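Local coordinates for protein alkaline serine protease (Thermobifida fusca, PDB 2PFE) that probably cleaves peptide bonds within proteins as a secreted S1-family serine endopeptidase, this chain being the protease domain of a longer precursor, at residues I3-N7 against V75-N79; S17-S21 against A150-T154; T28-G34 against D59-I65; T70-L74 against Q182-G186; S95-S100 against G142-T146. One frame throughout, in Å; residues are numbered along the deposited sequence.

How the contacts relate
Contacts 2, 3 and 5 are buried, contact 1 is partly so, and contact 4 lies at the surface. Contacts 3 and 5 are antiparallel strand pairs, one in each six-stranded sheet, carried by regular backbone bonds with an aromatic ring laid over an aliphatic chain. Contact 2, close to the centre of the chain, joins those two sheets by packing alone. Contact 4 is also apolar. Contact 1 adds side-chain amide and hydroxyl bonds to a single backbone bond, and shares the 2-5/70-72 sheet with contact 4. Contact 3 touches contact 2 through adjacent strands of the first sheet, whereas contacts 3 and 5 lie about 17 Å apart, centre to centre.

Contact 1 of 5, residues I3-N7 against V75-N79; sequences IIGGN and VNRYN
Gly5 and Val75 form a single parallel beta bridge where the N-terminal strand runs past the chain that leads from the first barrel of this chymotrypsin-like fold to the second. The bridge shows how a short backbone pairing can be extended by side chains. Gly5 O takes a nearly straight bond from Asn76 N (2.8 Å, 178° at the hydrogen), and Ile4 CG2 lies beside the same nitrogen, 3.5 Å from Asn76 N. Segment 3-7 then folds into a type II turn from Ile4 to Asn7, with Gly6 taking the positive phi of its third position. That turn presents two acceptors. Asn7 OD1 receives Asn76 ND2 at 2.9 Å in its own carbonyl plane, although the two amide planes stand 84° apart. Gly6 O meets the edge of the Tyr78 ring and accepts from Tyr78 OH (2.7 Å), the hydroxyl sitting well above the carbonyl plane. With CG anti to the backbone N (chi1 -166°), Asn76 also turns OD1 back to accept from Tyr78 N at 2.8 Å, which makes an Asx turn. Its amide is thus held at both ends, and ND2 lies over the rim of one face of the Tyr78 ring. Around this contact, Val75 packs on Pro143 and Leu145 of strand 143-146 and on Phe20 of strand 20-24, while Asn76 O bonds to Ser100 OG of strand 96-101.

Contact 2 of 5, residues S17-S21 against A150-T154; sequences SIGFS and AQGVT. With AES (4-(2-aminoethyl)benzenesulfonyl fluoride), chain D.
Phe20 lays one face of its ring against Ala150 and turns an edge to Gly152. Over the face, Ala150 CB makes a CH-pi contact, 3.8 Å from the ring centroid and 29° off the normal; it is displaced toward the outer end of the ring, where the approach to Phe20 CZ is a tight 3.3 Å. At the edge, near the ring plane, Gly152 O stands 3.3 Å from Phe20 CE1, a position in which the weakly positive ring hydrogens probably meet the carbonyl favourably. Pro143, Leu145, Val85 and Ile172 also touch the Phe20 side chain. Phe20 leaves its backbone toward strand 149-157, and a chi1 of -65°, with CG anti to the carbonyl carbon, carries the ring over Ala150.

In the two-barrel architecture of chymotrypsin-like proteases, this is packing between barrels: strand 20-24 belongs to the first and strand 149-157 to the second. Gly19 and Phe20 both face Ala31, a classic beta bulge. Gly19 brings bare backbone up to the second barrel, its CA 4.1 Å from Val153 CG1, and the same methyl lies 4.3 Å from Phe20 CD1. The two segments share no hydrogen bond.

Beyond Val153, strand 149-157 enters the inhibitor pocket. There Thr154 directs its methyl, anti to the backbone N, at the sulfonyl group of the bound 4-(2-aminoethyl)benzenesulfonyl fluoride, with Thr154 CG2 3.4 Å from inhibitor atom O1S.

Contact 3 of 5, residues T28-G34 against D59-I65; sequences TGFATAG and DMGWVRI
Phe30, Ile65 and Thr28 bury much of the surface in this strand pair, together with Val63, which lies under the Phe30 ring. Phe30 and Val63 run side by side from the same face of the sheet. Because Phe30 CG is placed between the backbone N and the carbonyl carbon (chi1 58°), the ring bends over its neighbour: Val63 CB makes a CH-pi contact 3.8 Å from the centroid and 20° off the normal. Ile65 adds its CG2 obliquely, 3.9 Å from Phe30 CD2, and Tyr9 meets the Phe30 ring edge-to-face.

Strands 27-32 and 60-65 are antiparallel neighbours in the sheet of the first barrel. Phe30 and Val63 form a hydrogen-bonded pair, with Phe30 N to Val63 O and Val63 N to Phe30 O both 2.9 Å. Thr32 and Gly61 form the next such pair, in which the bond from Gly61 N is weak.

At the other end Thr28 O accepts from Ile65 N at 3.1 Å, while Thr28 OG1 lies against the aliphatic branch of Ile65, 3.4 Å from CG1. A water accepts from Thr28 N and donates to Ile65 O. On the opposite side of the sheet, Trp62 turns the edge of its ring toward Gly29 CA, 4.1 Å from CZ3.

Asp59, just before strand 60-65, is predicted to belong to the catalytic triad; its OD2 is hydrogen-bonded to His35 ND1 and Ser155 OG.

Contact 4 of 5, residues T70-L74 against Q182-G186; sequences TVTPL and QLVTG
Val184 and Pro73 carry the apolar part of this contact, in which the C-terminal tail lies against a corner of the chain. The two methyls of Val184 divide the work. CG1, set anti to the backbone N (chi1 174°), reaches over the peptide link that enters the proline, 3.8 Å from both Thr72 C and Pro73 N. CG2 faces the other way along segment 70-74 and meets Val71 CG2 at 4.2 Å, the two valine side chains crossing at about a right angle. Pro73 answers with the CB side of its ring, which rests on tail backbone: CB is 3.4 Å from Thr185 C and equally close to Gly186 N. The proline therefore packs on peptide groups more than on side chains.

The contact lies at the surface, where the C-terminal end of the first barrel's sheet meets the short parallel pair 2-5 and 70-72. Strand 182-183, one of the two edge strands of its six-stranded sheet, follows the C-terminal helix 172-179 and pairs with strand 20-24. The path of segment 70-74 bends at Pro73, so what follows belongs to a different sheet.

Polar interactions act within and around the segments, and none joins them directly. Thr72 OG1 accepts from Leu74 N (3.1 Å, 138° at the hydrogen), closing an ST turn at the bend, and is also hydrogen-bonded to Ile3 O. Ser21 serves both sides from strand 20-24, its OG bonded to Thr72 O and its backbone to Val184.

Contact 5 of 5, residues S95-S100 against G142-T146; sequences SSVCRS and GPWLT
Arg99 spreads its aliphatic chain over one face of Trp144. CB sits above the middle of the six-membered ring, 3.6 Å from its centroid and 14° off the normal, in a CH-pi contact. With CG between the backbone N and the carbonyl carbon (chi1 51°), bends at chi2 and chi3 carry the chain across the ring, Arg99 CD lying 3.6 Å from Trp144 CZ2 and the guanidinium plane standing 67° from the indole. Val97 meets the same indole at its edge, CG1 lying in the ring plane and CG2 3.7 Å from Trp144 CE3.

The backbones behind them are joined as an antiparallel ladder. Cys98 and Leu145 form a hydrogen-bonded pair, with Cys98 N to Leu145 O at 2.9 Å and Leu145 N to Cys98 O at 2.8 Å; Ser100 N adds a bond to Pro143 O. This pairing of strand 96-101 with strand 143-146 closes the second barrel, joining the two end strands of its six-stranded sheet. At the far end Thr146 OG1 (3.0 Å, in the carbonyl plane) and Ser95 OG both donate to Ser96 O.

A second shell fixes the large side chains. The Arg99 guanidinium makes a salt bridge to Asp139, a residue of the inhibitor pocket, and bonds to Cys134 O and Thr104 OG1. Trp144 NE1 is tied to Thr154 OG1. On the other face of the sheet, Cys98 is joined by a disulfide to Cys108 of strand 105-113.

Contact 1 of 5, residues I3-N7 against V75-N79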
# COMPACT_ATOMS: atom_id res chain seq x y z
N ILE A 3 4.62 -5.02 -12.46
CA ILE A 3 3.90 -4.57 -11.28
C ILE A 3 4.86 -3.70 -10.47
O ILE A 3 5.87 -4.18 -9.98
CB ILE A 3 3.42 -5.76 -10.39
CG1 ILE A 3 2.49 -6.69 -11.17
CG2 ILE A 3 2.73 -5.27 -9.13
CD1 ILE A 3 1.24 -6.03 -11.72
N ILE A 4 4.50 -2.43 -10.30
CA ILE A 4 5.38 -1.48 -9.63
C ILE A 4 4.59 -0.74 -8.53
O ILE A 4 3.50 -0.18 -8.77
CB ILE A 4 6.08 -0.50 -10.64
CG1 ILE A 4 7.01 -1.30 -11.58
CG2 ILE A 4 6.88 0.58 -9.91
CD1 ILE A 4 7.68 -0.49 -12.64
N GLY A 5 5.14 -0.74 -7.32
CA GLY A 5 4.43 -0.09 -6.21
C GLY A 5 4.21 1.38 -6.51
O GLY A 5 5.11 2.06 -7.00
N GLY A 6 3.02 1.88 -6.18
CA GLY A 6 2.68 3.28 -6.42
C GLY A 6 1.94 3.54 -7.72
O GLY A 6 1.38 4.62 -7.92
N ASN A 7 1.93 2.55 -8.60
CA ASN A 7 1.20 2.67 -9.84
C ASN A 7 -0.28 2.33 -9.64
O ASN A 7 -0.63 1.55 -8.74
CB ASN A 7 1.81 1.76 -10.91
CG ASN A 7 3.07 2.33 -11.53
OD1 ASN A 7 3.44 3.49 -11.30
ND2 ASN A 7 3.74 1.50 -12.34
N VAL A 75 9.38 0.20 -6.55
CA VAL A 75 8.39 1.24 -6.23
C VAL A 75 8.67 2.46 -7.11
O VAL A 75 9.83 2.81 -7.34
CB VAL A 75 8.44 1.61 -4.72
CG1 VAL A 75 7.66 2.91 -4.45
CG2 VAL A 75 7.90 0.45 -3.85
N ASN A 76 7.61 3.08 -7.60
CA ASN A 76 7.74 4.27 -8.45
C ASN A 76 8.13 5.49 -7.60
O ASN A 76 7.46 5.81 -6.60
CB ASN A 76 6.42 4.50 -9.20
CG ASN A 76 6.56 5.48 -10.34
OD1 ASN A 76 7.49 6.29 -10.39
ND2 ASN A 76 5.60 5.44 -11.25
N ARG A 77 9.22 6.12 -8.00
CA ARG A 77 9.77 7.27 -7.28
C ARG A 77 9.15 8.57 -7.79
O ARG A 77 9.29 9.62 -7.16
CB ARG A 77 11.30 7.24 -7.40
CG ARG A 77 12.07 8.42 -6.84
CD ARG A 77 11.79 8.60 -5.35
NE ARG A 77 12.61 9.66 -4.77
CZ ARG A 77 12.36 10.97 -4.85
NH1 ARG A 77 11.30 11.42 -5.53
NH2 ARG A 77 13.18 11.84 -4.28
N TYR A 78 8.47 8.49 -8.93
CA TYR A 78 7.73 9.61 -9.54
C TYR A 78 8.59 10.77 -10.00
O TYR A 78 8.12 11.90 -10.13
CB TYR A 78 6.53 10.04 -8.68
CG TYR A 78 5.38 9.11 -8.91
CD1 TYR A 78 5.09 8.09 -8.02
CD2 TYR A 78 4.61 9.23 -10.07
CE1 TYR A 78 4.02 7.21 -8.25
CE2 TYR A 78 3.56 8.36 -10.32
CZ TYR A 78 3.25 7.36 -9.40
OH TYR A 78 2.20 6.52 -9.69
N ASN A 79 9.85 10.46 -10.28
CA ASN A 79 10.75 11.41 -10.95
C ASN A 79 11.37 10.82 -12.22
O ASN A 79 12.41 11.30 -12.68
CB ASN A 79 11.85 11.87 -10.00
CG ASN A 79 12.69 10.73 -9.49
OD1 ASN A 79 12.50 9.56 -9.86
ND2 ASN A 79 13.62 11.05 -8.60

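Contact 2 of 5, residues S17-S21 against A150-T154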
# COMPACT_ATOMS: atom_id res chain seq x y z
N SER A 17 -3.79 2.40 -5.54
CA SER A 17 -2.38 2.26 -5.93
C SER A 17 -1.84 0.92 -5.46
O SER A 17 -2.12 0.48 -4.35
CB SER A 17 -1.56 3.39 -5.31
OG SER A 17 -1.97 4.63 -5.86
N ILE A 18 -1.11 0.25 -6.35
CA ILE A 18 -0.40 -0.96 -6.00
C ILE A 18 0.52 -0.69 -4.81
O ILE A 18 1.26 0.29 -4.80
CB ILE A 18 0.44 -1.44 -7.21
CG1 ILE A 18 -0.48 -1.85 -8.37
CG2 ILE A 18 1.46 -2.53 -6.81
CD1 ILE A 18 0.25 -1.99 -9.74
N GLY A 19 0.47 -1.56 -3.82
CA GLY A 19 1.39 -1.50 -2.70
C GLY A 19 2.76 -2.08 -3.01
O GLY A 19 3.65 -1.35 -3.41
N PHE A 20 2.91 -3.39 -2.80
CA PHE A 20 4.17 -4.10 -3.03
C PHE A 20 3.89 -5.42 -3.74
O PHE A 20 2.96 -6.13 -3.36
CB PHE A 20 4.87 -4.47 -1.71
CG PHE A 20 5.32 -3.29 -0.87
CD1 PHE A 20 4.55 -2.82 0.19
CD2 PHE A 20 6.53 -2.66 -1.13
CE1 PHE A 20 4.99 -1.73 0.98
CE2 PHE A 20 6.96 -1.57 -0.37
CZ PHE A 20 6.20 -1.12 0.69
N SER A 21 4.68 -5.77 -4.74
CA SER A 21 4.63 -7.13 -5.29
C SER A 21 4.83 -8.17 -4.18
O SER A 21 5.69 -7.99 -3.30
CB SER A 21 5.70 -7.36 -6.35
OG SER A 21 5.44 -6.59 -7.52
N ALA A 150 10.36 -1.71 3.25
CA ALA A 150 8.90 -1.60 3.18
C ALA A 150 8.33 -1.39 4.58
O ALA A 150 8.71 -2.09 5.53
CB ALA A 150 8.32 -2.88 2.57
N GLN A 151 7.41 -0.43 4.70
CA GLN A 151 6.76 -0.08 5.98
C GLN A 151 5.28 -0.39 6.05
O GLN A 151 4.81 -0.76 7.13
CB GLN A 151 6.96 1.42 6.31
CG GLN A 151 8.42 1.83 6.45
CD GLN A 151 9.17 1.01 7.47
OE1 GLN A 151 8.71 0.87 8.59
NE2 GLN A 151 10.33 0.45 7.08
N GLY A 152 4.55 -0.20 4.94
CA GLY A 152 3.10 -0.28 5.01
C GLY A 152 2.46 0.09 3.70
O GLY A 152 3.16 0.37 2.73
N VAL A 153 1.13 0.09 3.72
CA VAL A 153 0.33 0.52 2.60
C VAL A 153 -0.65 1.60 3.06
O VAL A 153 -1.14 1.58 4.19
CB VAL A 153 -0.43 -0.68 1.95
CG1 VAL A 153 0.57 -1.67 1.34
CG2 VAL A 153 -1.30 -1.38 2.95
N THR A 154 -0.94 2.55 2.16
CA THR A 154 -1.75 3.69 2.55
C THR A 154 -3.19 3.29 2.87
O THR A 154 -3.90 2.68 2.05
CB THR A 154 -1.77 4.75 1.44
OG1 THR A 154 -0.41 5.11 1.14
CG2 THR A 154 -2.54 6.00 1.90
C3 AES D . -8.21 10.08 0.82
C2 AES D . -7.91 8.75 0.53
C1 AES D . -6.67 8.23 0.92
S AES D . -6.16 6.58 0.58
O1S AES D . -5.97 5.74 1.81
O2S AES D . -4.54 7.00 -0.05
C6 AES D . -5.74 9.05 1.57
C5 AES D . -6.05 10.37 1.86
C4 AES D . -7.28 10.90 1.48
C7 AES D . -7.55 12.36 1.83
C8 AES D . -9.04 12.69 1.89
N8 AES D . -9.28 13.77 2.83

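Contact 3 of 5, residues T28-G34 against D59-I65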
# COMPACT_ATOMS: atom_id res chain seq x y z
N THR A 28 1.38 -15.06 -7.66
CA THR A 28 1.96 -13.73 -7.52
C THR A 28 0.86 -12.69 -7.42
O THR A 28 -0.29 -12.94 -7.79
CB THR A 28 2.88 -13.39 -8.70
OG1 THR A 28 2.12 -13.43 -9.91
CG2 THR A 28 4.04 -14.39 -8.78
N GLY A 29 1.21 -11.52 -6.92
CA GLY A 29 0.22 -10.48 -6.75
C GLY A 29 0.81 -9.26 -6.11
O GLY A 29 2.01 -9.04 -6.17
N PHE A 30 -0.03 -8.46 -5.49
CA PHE A 30 0.50 -7.31 -4.79
C PHE A 30 -0.33 -7.02 -3.55
O PHE A 30 -1.54 -7.22 -3.54
CB PHE A 30 0.61 -6.10 -5.72
CG PHE A 30 -0.68 -5.66 -6.36
CD1 PHE A 30 -1.53 -4.77 -5.70
CD2 PHE A 30 -1.04 -6.09 -7.64
CE1 PHE A 30 -2.73 -4.33 -6.30
CE2 PHE A 30 -2.24 -5.65 -8.24
CZ PHE A 30 -3.07 -4.78 -7.57
N ALA A 31 0.35 -6.59 -2.49
CA ALA A 31 -0.31 -6.06 -1.30
C ALA A 31 -0.95 -4.72 -1.60
O ALA A 31 -0.46 -3.93 -2.42
CB ALA A 31 0.69 -5.91 -0.15
N THR A 32 -2.02 -4.44 -0.85
CA THR A 32 -2.78 -3.23 -1.01
C THR A 32 -3.59 -2.99 0.26
O THR A 32 -3.46 -3.75 1.23
CB THR A 32 -3.69 -3.28 -2.28
OG1 THR A 32 -4.30 -2.00 -2.46
CG2 THR A 32 -4.76 -4.38 -2.20
N ALA A 33 -4.43 -1.95 0.26
CA ALA A 33 -5.33 -1.66 1.35
C ALA A 33 -6.57 -2.55 1.22
O ALA A 33 -7.11 -2.75 0.12
CB ALA A 33 -5.74 -0.18 1.30
N GLY A 34 -7.07 -3.04 2.36
CA GLY A 34 -8.30 -3.84 2.40
C GLY A 34 -9.49 -3.09 1.85
O GLY A 34 -10.37 -3.69 1.22
N ASP A 59 -6.82 -2.86 7.80
CA ASP A 59 -6.99 -2.31 6.46
C ASP A 59 -5.93 -2.88 5.51
O ASP A 59 -5.02 -2.17 5.03
CB ASP A 59 -7.02 -0.77 6.44
CG ASP A 59 -7.50 -0.22 5.10
OD1 ASP A 59 -7.87 -1.03 4.22
OD2 ASP A 59 -7.54 1.01 4.92
N MET A 60 -6.07 -4.18 5.28
CA MET A 60 -5.05 -4.96 4.60
C MET A 60 -5.68 -5.90 3.57
O MET A 60 -6.75 -6.48 3.81
CB MET A 60 -4.25 -5.76 5.63
CG MET A 60 -5.07 -6.70 6.49
SD MET A 60 -4.03 -7.53 7.68
CE MET A 60 -3.40 -6.28 8.73
N GLY A 61 -4.99 -6.08 2.45
CA GLY A 61 -5.49 -6.89 1.36
C GLY A 61 -4.39 -7.26 0.42
O GLY A 61 -3.26 -6.72 0.50
N TRP A 62 -4.69 -8.18 -0.48
CA TRP A 62 -3.82 -8.42 -1.60
C TRP A 62 -4.61 -8.88 -2.82
O TRP A 62 -5.72 -9.40 -2.70
CB TRP A 62 -2.67 -9.38 -1.25
CG TRP A 62 -3.02 -10.83 -1.22
CD1 TRP A 62 -3.74 -11.48 -0.25
CD2 TRP A 62 -2.62 -11.83 -2.17
NE1 TRP A 62 -3.82 -12.82 -0.56
CE2 TRP A 62 -3.14 -13.06 -1.71
CE3 TRP A 62 -1.87 -11.80 -3.35
CZ2 TRP A 62 -2.96 -14.26 -2.42
CZ3 TRP A 62 -1.68 -13.00 -4.06
CH2 TRP A 62 -2.23 -14.21 -3.58
N VAL A 63 -4.02 -8.59 -3.98
CA VAL A 63 -4.60 -8.90 -5.28
C VAL A 63 -3.74 -9.96 -5.96
O VAL A 63 -2.54 -9.79 -6.08
CB VAL A 63 -4.69 -7.62 -6.16
CG1 VAL A 63 -5.05 -7.98 -7.62
CG2 VAL A 63 -5.72 -6.65 -5.54
N ARG A 64 -4.37 -11.06 -6.37
CA ARG A 64 -3.67 -12.05 -7.19
C ARG A 64 -3.78 -11.65 -8.65
O ARG A 64 -4.86 -11.39 -9.16
CB ARG A 64 -4.23 -13.46 -6.96
CG ARG A 64 -3.37 -14.59 -7.57
CD ARG A 64 -4.00 -15.99 -7.37
NE ARG A 64 -4.85 -16.09 -6.18
CZ ARG A 64 -4.56 -16.75 -5.05
NH1 ARG A 64 -3.40 -17.41 -4.89
NH2 ARG A 64 -5.44 -16.75 -4.06
N ILE A 65 -2.63 -11.60 -9.30
CA ILE A 65 -2.57 -11.21 -10.72
C ILE A 65 -2.51 -12.44 -11.64
O ILE A 65 -2.51 -13.58 -11.16
CB ILE A 65 -1.38 -10.26 -10.98
CG1 ILE A 65 -0.06 -10.95 -10.61
CG2 ILE A 65 -1.55 -8.97 -10.17
CD1 ILE A 65 1.18 -10.25 -11.13
O HOH W 1 -0.96 -15.81 -9.36

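Contact 4 of 5, residues T70-L74 against Q182-G186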
# COMPACT_ATOMS: atom_id res chain seq x y z
N THR A 70 3.81 -9.00 -14.40
CA THR A 70 5.01 -9.53 -13.74
C THR A 70 5.39 -8.75 -12.49
O THR A 70 5.51 -7.53 -12.53
CB THR A 70 6.23 -9.55 -14.71
OG1 THR A 70 5.87 -10.22 -15.93
CG2 THR A 70 7.42 -10.27 -14.08
N VAL A 71 5.62 -9.47 -11.40
CA VAL A 71 6.07 -8.87 -10.14
C VAL A 71 7.51 -8.33 -10.23
O VAL A 71 8.37 -8.91 -10.91
CB VAL A 71 5.90 -9.84 -8.95
CG1 VAL A 71 4.42 -10.10 -8.69
CG2 VAL A 71 6.69 -11.15 -9.15
N THR A 72 7.73 -7.20 -9.57
CA THR A 72 9.06 -6.60 -9.44
C THR A 72 9.25 -6.16 -7.98
O THR A 72 8.27 -5.92 -7.25
CB THR A 72 9.25 -5.36 -10.37
OG1 THR A 72 8.59 -4.22 -9.80
CG2 THR A 72 8.74 -5.63 -11.81
N PRO A 73 10.52 -6.03 -7.54
CA PRO A 73 10.74 -5.44 -6.22
C PRO A 73 10.81 -3.91 -6.27
O PRO A 73 11.57 -3.30 -5.51
CB PRO A 73 12.10 -6.01 -5.84
CG PRO A 73 12.82 -6.10 -7.14
CD PRO A 73 11.78 -6.47 -8.17
N LEU A 74 10.02 -3.30 -7.16
CA LEU A 74 10.19 -1.88 -7.44
C LEU A 74 9.04 -1.04 -6.91
O LEU A 74 7.89 -1.50 -6.84
CB LEU A 74 10.29 -1.66 -8.94
CG LEU A 74 11.52 -2.29 -9.58
CD1 LEU A 74 11.48 -2.10 -11.08
CD2 LEU A 74 12.81 -1.72 -8.96
N GLN A 182 4.90 -13.63 0.81
CA GLN A 182 6.32 -13.31 0.82
C GLN A 182 6.52 -12.04 -0.01
O GLN A 182 6.03 -11.94 -1.14
CB GLN A 182 7.14 -14.49 0.25
CG GLN A 182 7.03 -15.78 1.09
CD GLN A 182 5.72 -16.55 0.87
OE1 GLN A 182 5.32 -16.78 -0.28
NE2 GLN A 182 5.06 -16.97 1.97
N LEU A 183 7.22 -11.07 0.57
CA LEU A 183 7.54 -9.83 -0.12
C LEU A 183 8.55 -10.07 -1.25
O LEU A 183 9.54 -10.77 -1.05
CB LEU A 183 8.13 -8.83 0.88
CG LEU A 183 8.38 -7.39 0.44
CD1 LEU A 183 7.07 -6.64 0.19
CD2 LEU A 183 9.19 -6.68 1.50
N VAL A 184 8.29 -9.48 -2.42
CA VAL A 184 9.26 -9.55 -3.51
C VAL A 184 10.34 -8.49 -3.29
O VAL A 184 10.05 -7.30 -3.19
CB VAL A 184 8.58 -9.44 -4.90
CG1 VAL A 184 9.62 -9.37 -6.02
CG2 VAL A 184 7.65 -10.62 -5.14
N THR A 185 11.59 -8.95 -3.16
CA THR A 185 12.71 -8.06 -2.82
C THR A 185 13.83 -8.15 -3.86
O THR A 185 13.93 -9.12 -4.62
CB THR A 185 13.28 -8.36 -1.41
OG1 THR A 185 13.77 -9.70 -1.39
CG2 THR A 185 12.21 -8.19 -0.33
N GLY A 186 14.68 -7.12 -3.89
CA GLY A 186 15.81 -7.04 -4.83
C GLY A 186 17.07 -6.62 -4.11
O GLY A 186 17.14 -6.68 -2.88
OXT GLY A 186 18.05 -6.20 -4.72

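Contact 5 of 5, residues S95-S100 against G142-T146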
# COMPACT_ATOMS: atom_id res chain seq x y z
N SER A 95 10.99 8.16 12.68
CA SER A 95 11.75 8.00 11.45
C SER A 95 11.12 8.76 10.29
O SER A 95 9.90 8.92 10.24
CB SER A 95 11.81 6.52 11.07
OG SER A 95 12.60 6.33 9.90
N SER A 96 11.94 9.19 9.33
CA SER A 96 11.40 9.64 8.06
C SER A 96 10.77 8.46 7.33
O SER A 96 11.15 7.29 7.54
CB SER A 96 12.53 10.22 7.20
OG SER A 96 13.53 9.25 6.99
N VAL A 97 9.83 8.77 6.45
CA VAL A 97 9.19 7.75 5.65
C VAL A 97 8.62 8.46 4.41
O VAL A 97 8.30 9.65 4.46
CB VAL A 97 8.10 7.02 6.47
CG1 VAL A 97 6.93 7.96 6.81
CG2 VAL A 97 7.61 5.75 5.79
N CYS A 98 8.54 7.73 3.30
CA CYS A 98 7.91 8.26 2.10
C CYS A 98 6.90 7.27 1.56
O CYS A 98 7.04 6.06 1.77
CB CYS A 98 8.95 8.52 1.01
SG CYS A 98 10.26 9.71 1.44
N ARG A 99 5.88 7.80 0.90
CA ARG A 99 4.87 7.00 0.22
C ARG A 99 4.79 7.34 -1.26
O ARG A 99 5.15 8.44 -1.70
CB ARG A 99 3.48 7.18 0.86
CG ARG A 99 3.01 8.63 1.06
CD ARG A 99 1.48 8.76 0.94
NE ARG A 99 1.08 8.46 -0.43
CZ ARG A 99 1.01 9.38 -1.39
NH1 ARG A 99 1.21 10.67 -1.12
NH2 ARG A 99 0.73 9.02 -2.64
N SER A 100 4.35 6.34 -2.03
CA SER A 100 4.14 6.48 -3.46
C SER A 100 2.70 6.16 -3.81
O SER A 100 2.15 5.19 -3.33
CB SER A 100 5.08 5.54 -4.22
OG SER A 100 4.94 5.66 -5.63
N GLY A 142 -1.00 2.29 -1.68
CA GLY A 142 0.36 2.49 -2.14
C GLY A 142 1.39 2.26 -1.05
O GLY A 142 1.09 2.32 0.14
N PRO A 143 2.64 2.03 -1.45
CA PRO A 143 3.69 1.62 -0.53
C PRO A 143 4.31 2.76 0.26
O PRO A 143 4.38 3.91 -0.23
CB PRO A 143 4.75 1.05 -1.47
CG PRO A 143 4.63 1.92 -2.73
CD PRO A 143 3.11 2.09 -2.85
N TRP A 144 4.83 2.40 1.43
CA TRP A 144 5.61 3.29 2.29
C TRP A 144 6.98 2.67 2.46
O TRP A 144 7.08 1.46 2.71
CB TRP A 144 4.94 3.42 3.67
CG TRP A 144 3.64 4.14 3.59
CD1 TRP A 144 2.49 3.67 3.04
CD2 TRP A 144 3.35 5.49 4.04
NE1 TRP A 144 1.50 4.63 3.10
CE2 TRP A 144 2.00 5.75 3.71
CE3 TRP A 144 4.11 6.49 4.67
CZ2 TRP A 144 1.37 6.96 4.02
CZ3 TRP A 144 3.49 7.73 4.94
CH2 TRP A 144 2.12 7.94 4.62
N LEU A 145 8.00 3.50 2.31
CA LEU A 145 9.40 3.09 2.42
C LEU A 145 10.17 3.99 3.37
O LEU A 145 9.99 5.23 3.37
CB LEU A 145 10.10 3.13 1.05
CG LEU A 145 9.71 2.08 0.01
CD1 LEU A 145 10.24 2.53 -1.35
CD2 LEU A 145 10.23 0.72 0.40
N THR A 146 10.99 3.37 4.19
CA THR A 146 12.06 4.10 4.86
C THR A 146 13.33 3.53 4.25
O THR A 146 13.69 2.37 4.51
CB THR A 146 12.02 3.91 6.39
OG1 THR A 146 10.77 4.43 6.87
CG2 THR A 146 13.18 4.67 7.04